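Local coordinates for protein RNA-directed RNA polymerase (Infectious pancreatic necrosis virus, PDB 3ZED) that probably copies the viral RNA genome as an RNA-dependent RNA polymerase, found both free and covalently linked to the genomic RNA, at residues Thr337-Met340 / Asn341-Leu345. Residues are numbered along the deposited sequence; the frame is centred on the assembly and turned at random.
Sequences TPVM and NESKL
T337 and N341 are joined by a backbone bond at the C-terminal end of helix 326-340, within the palm-family region of the polymerase. N341 N donates to T337 O at 2.9 Å, a helical i to i+4 bond with an N-H...O angle of 153°. A type I beta turn from M340 to S343 follows. S343 N closes it on M340 O at 3.1 Å. The backbone bond of E342 reaches back three residues instead of four: E342 N lies 3.2 Å from V339 O. The helix therefore passes into the loop through shorter, i to i+3 bonds.

V339 O takes a second bond from a side chain. S343 OG reaches it at 2.7 Å. E342 N and S343 OG approach from opposite faces of the carbonyl plane, so the oxygen is gripped on both sides. S343 keeps OG beside its own backbone N (chi1 -50°), which turns the hydroxyl back toward the last helical turn. S343 is buried, and its hydroxyl also bonds to N208 N, tying this helix end to a part of the chain far away in sequence. The side chain of V339 packs on W427.

T337 O points at the face of the N341 amide, with CG 3.1 Å from T337 O. The amide OD1 makes no hydrogen bond there, since both oxygens are acceptors. The side chain of E342 passes P338 O with its CG, then leads away to a salt bridge between OE2 and K211 NZ. K344 is the centre of an inverse gamma turn, whose bond from L345 N to S343 O is weak. The K344 side chain bends at chi2 (-70°) and runs back alongside the beta turn, bringing CE to 3.6 Å from M340 O.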
ATOM      1  N   THR B 337       7.294   0.994   9.613  1.00 44.47           N
ATOM      2  CA  THR B 337       6.373   0.195  10.421  1.00 44.20           C
ATOM      3  C   THR B 337       6.419   0.520  11.932  1.00 48.41           C
ATOM      4  O   THR B 337       5.321   0.620  12.474  1.00 46.53           O
ATOM      5  CB  THR B 337       6.464  -1.308  10.119  1.00 52.08           C
ATOM      6  OG1 THR B 337       7.739  -1.803  10.468  1.00 59.83           O
ATOM      7  CG2 THR B 337       6.195  -1.632   8.643  1.00 48.33           C
ATOM      8  N   PRO B 338       7.566   0.789  12.628  1.00 45.86           N
ATOM      9  CA  PRO B 338       7.473   1.133  14.069  1.00 45.50           C
ATOM     10  C   PRO B 338       6.718   2.451  14.308  1.00 47.82           C
ATOM     11  O   PRO B 338       6.090   2.605  15.353  1.00 47.45           O
ATOM     12  CB  PRO B 338       8.947   1.229  14.514  1.00 47.92           C
ATOM     13  CG  PRO B 338       9.704   0.449  13.500  1.00 52.14           C
ATOM     14  CD  PRO B 338       8.981   0.733  12.205  1.00 46.87           C
ATOM     15  N   VAL B 339       6.731   3.373  13.316  1.00 44.08           N
ATOM     16  CA  VAL B 339       6.002   4.648  13.388  1.00 43.46           C
ATOM     17  C   VAL B 339       4.508   4.415  13.100  1.00 46.70           C
ATOM     18  O   VAL B 339       3.651   4.869  13.869  1.00 46.62           O
ATOM     19  CB  VAL B 339       6.597   5.716  12.427  1.00 46.87           C
ATOM     20  CG1 VAL B 339       5.693   6.950  12.325  1.00 46.25           C
ATOM     21  CG2 VAL B 339       8.016   6.111  12.835  1.00 47.63           C
ATOM     22  N   MET B 340       4.199   3.732  11.974  1.00 42.50           N
ATOM     23  CA  MET B 340       2.806   3.514  11.524  1.00 40.61           C
ATOM     24  C   MET B 340       2.015   2.586  12.458  1.00 45.69           C
ATOM     25  O   MET B 340       0.814   2.769  12.565  1.00 46.49           O
ATOM     26  CB  MET B 340       2.746   3.037  10.070  1.00 40.62           C
ATOM     27  CG  MET B 340       3.319   4.065   9.074  1.00 42.46           C
ATOM     28  SD  MET B 340       2.899   5.818   9.335  1.00 44.50           S
ATOM     29  CE  MET B 340       1.145   5.824   8.857  1.00 39.86           C
ATOM     30  N   ASN B 341       2.681   1.671  13.193  1.00 44.28           N
ATOM     31  CA  ASN B 341       2.030   0.783  14.181  1.00 44.51           C
ATOM     32  C   ASN B 341       1.371   1.593  15.287  1.00 49.18           C
ATOM     33  O   ASN B 341       0.370   1.171  15.865  1.00 48.35           O
ATOM     34  CB  ASN B 341       3.060  -0.140  14.839  1.00 46.48           C
ATOM     35  CG  ASN B 341       3.528  -1.355  14.075  1.00 65.73           C
ATOM     36  OD1 ASN B 341       3.016  -1.700  13.008  1.00 50.69           O
ATOM     37  ND2 ASN B 341       4.537  -2.041  14.640  1.00 56.35           N
ATOM     38  N   GLU B 342       1.974   2.756  15.608  1.00 46.59           N
ATOM     39  CA  GLU B 342       1.551   3.654  16.675  1.00 45.48           C
ATOM     40  C   GLU B 342       0.718   4.810  16.157  1.00 49.34           C
ATOM     41  O   GLU B 342       0.370   5.697  16.934  1.00 50.08           O
ATOM     42  CB  GLU B 342       2.808   4.199  17.379  1.00 47.39           C
ATOM     43  CG  GLU B 342       3.594   3.144  18.136  1.00 57.76           C
ATOM     44  CD  GLU B 342       2.773   2.481  19.222  1.00 76.40           C
ATOM     45  OE1 GLU B 342       2.376   3.195  20.172  1.00 54.52           O
ATOM     46  OE2 GLU B 342       2.460   1.274  19.086  1.00 63.91           O
ATOM     47  N   SER B 343       0.402   4.823  14.852  1.00 45.88           N
ATOM     48  CA  SER B 343      -0.245   5.981  14.227  1.00 44.96           C
ATOM     49  C   SER B 343      -1.522   5.641  13.446  1.00 49.18           C
ATOM     50  O   SER B 343      -1.733   6.163  12.345  1.00 48.92           O
ATOM     51  CB  SER B 343       0.757   6.699  13.319  1.00 44.04           C
ATOM     52  OG  SER B 343       1.963   6.945  14.021  1.00 45.05           O
ATOM     53  N   LYS B 344      -2.410   4.842  14.054  1.00 46.33           N
ATOM     54  CA  LYS B 344      -3.701   4.516  13.434  1.00 45.43           C
ATOM     55  C   LYS B 344      -4.651   5.700  13.710  1.00 47.37           C
ATOM     56  O   LYS B 344      -5.633   5.567  14.448  1.00 45.15           O
ATOM     57  CB  LYS B 344      -4.274   3.167  13.956  1.00 47.31           C
ATOM     58  CG  LYS B 344      -3.290   1.995  14.032  1.00 62.97           C
ATOM     59  CD  LYS B 344      -2.850   1.451  12.681  1.00 75.30           C
ATOM     60  CE  LYS B 344      -1.800   0.382  12.874  1.00 87.96           C
ATOM     61  NZ  LYS B 344      -1.386  -0.231  11.585  1.00 95.93           N
ATOM     62  N   LEU B 345      -4.310   6.880  13.150  1.00 42.31           N
ATOM     63  CA  LEU B 345      -5.075   8.098  13.383  1.00 41.36           C
ATOM     64  C   LEU B 345      -5.814   8.512  12.116  1.00 44.11           C
ATOM     65  O   LEU B 345      -5.206   8.645  11.050  1.00 44.80           O
ATOM     66  CB  LEU B 345      -4.165   9.220  13.918  1.00 41.65           C
ATOM     67  CG  LEU B 345      -3.184   8.841  15.068  1.00 46.90           C
ATOM     68  CD1 LEU B 345      -2.233  10.014  15.405  1.00 47.84           C
ATOM     69  CD2 LEU B 345      -3.926   8.404  16.340  1.00 47.54           C
TER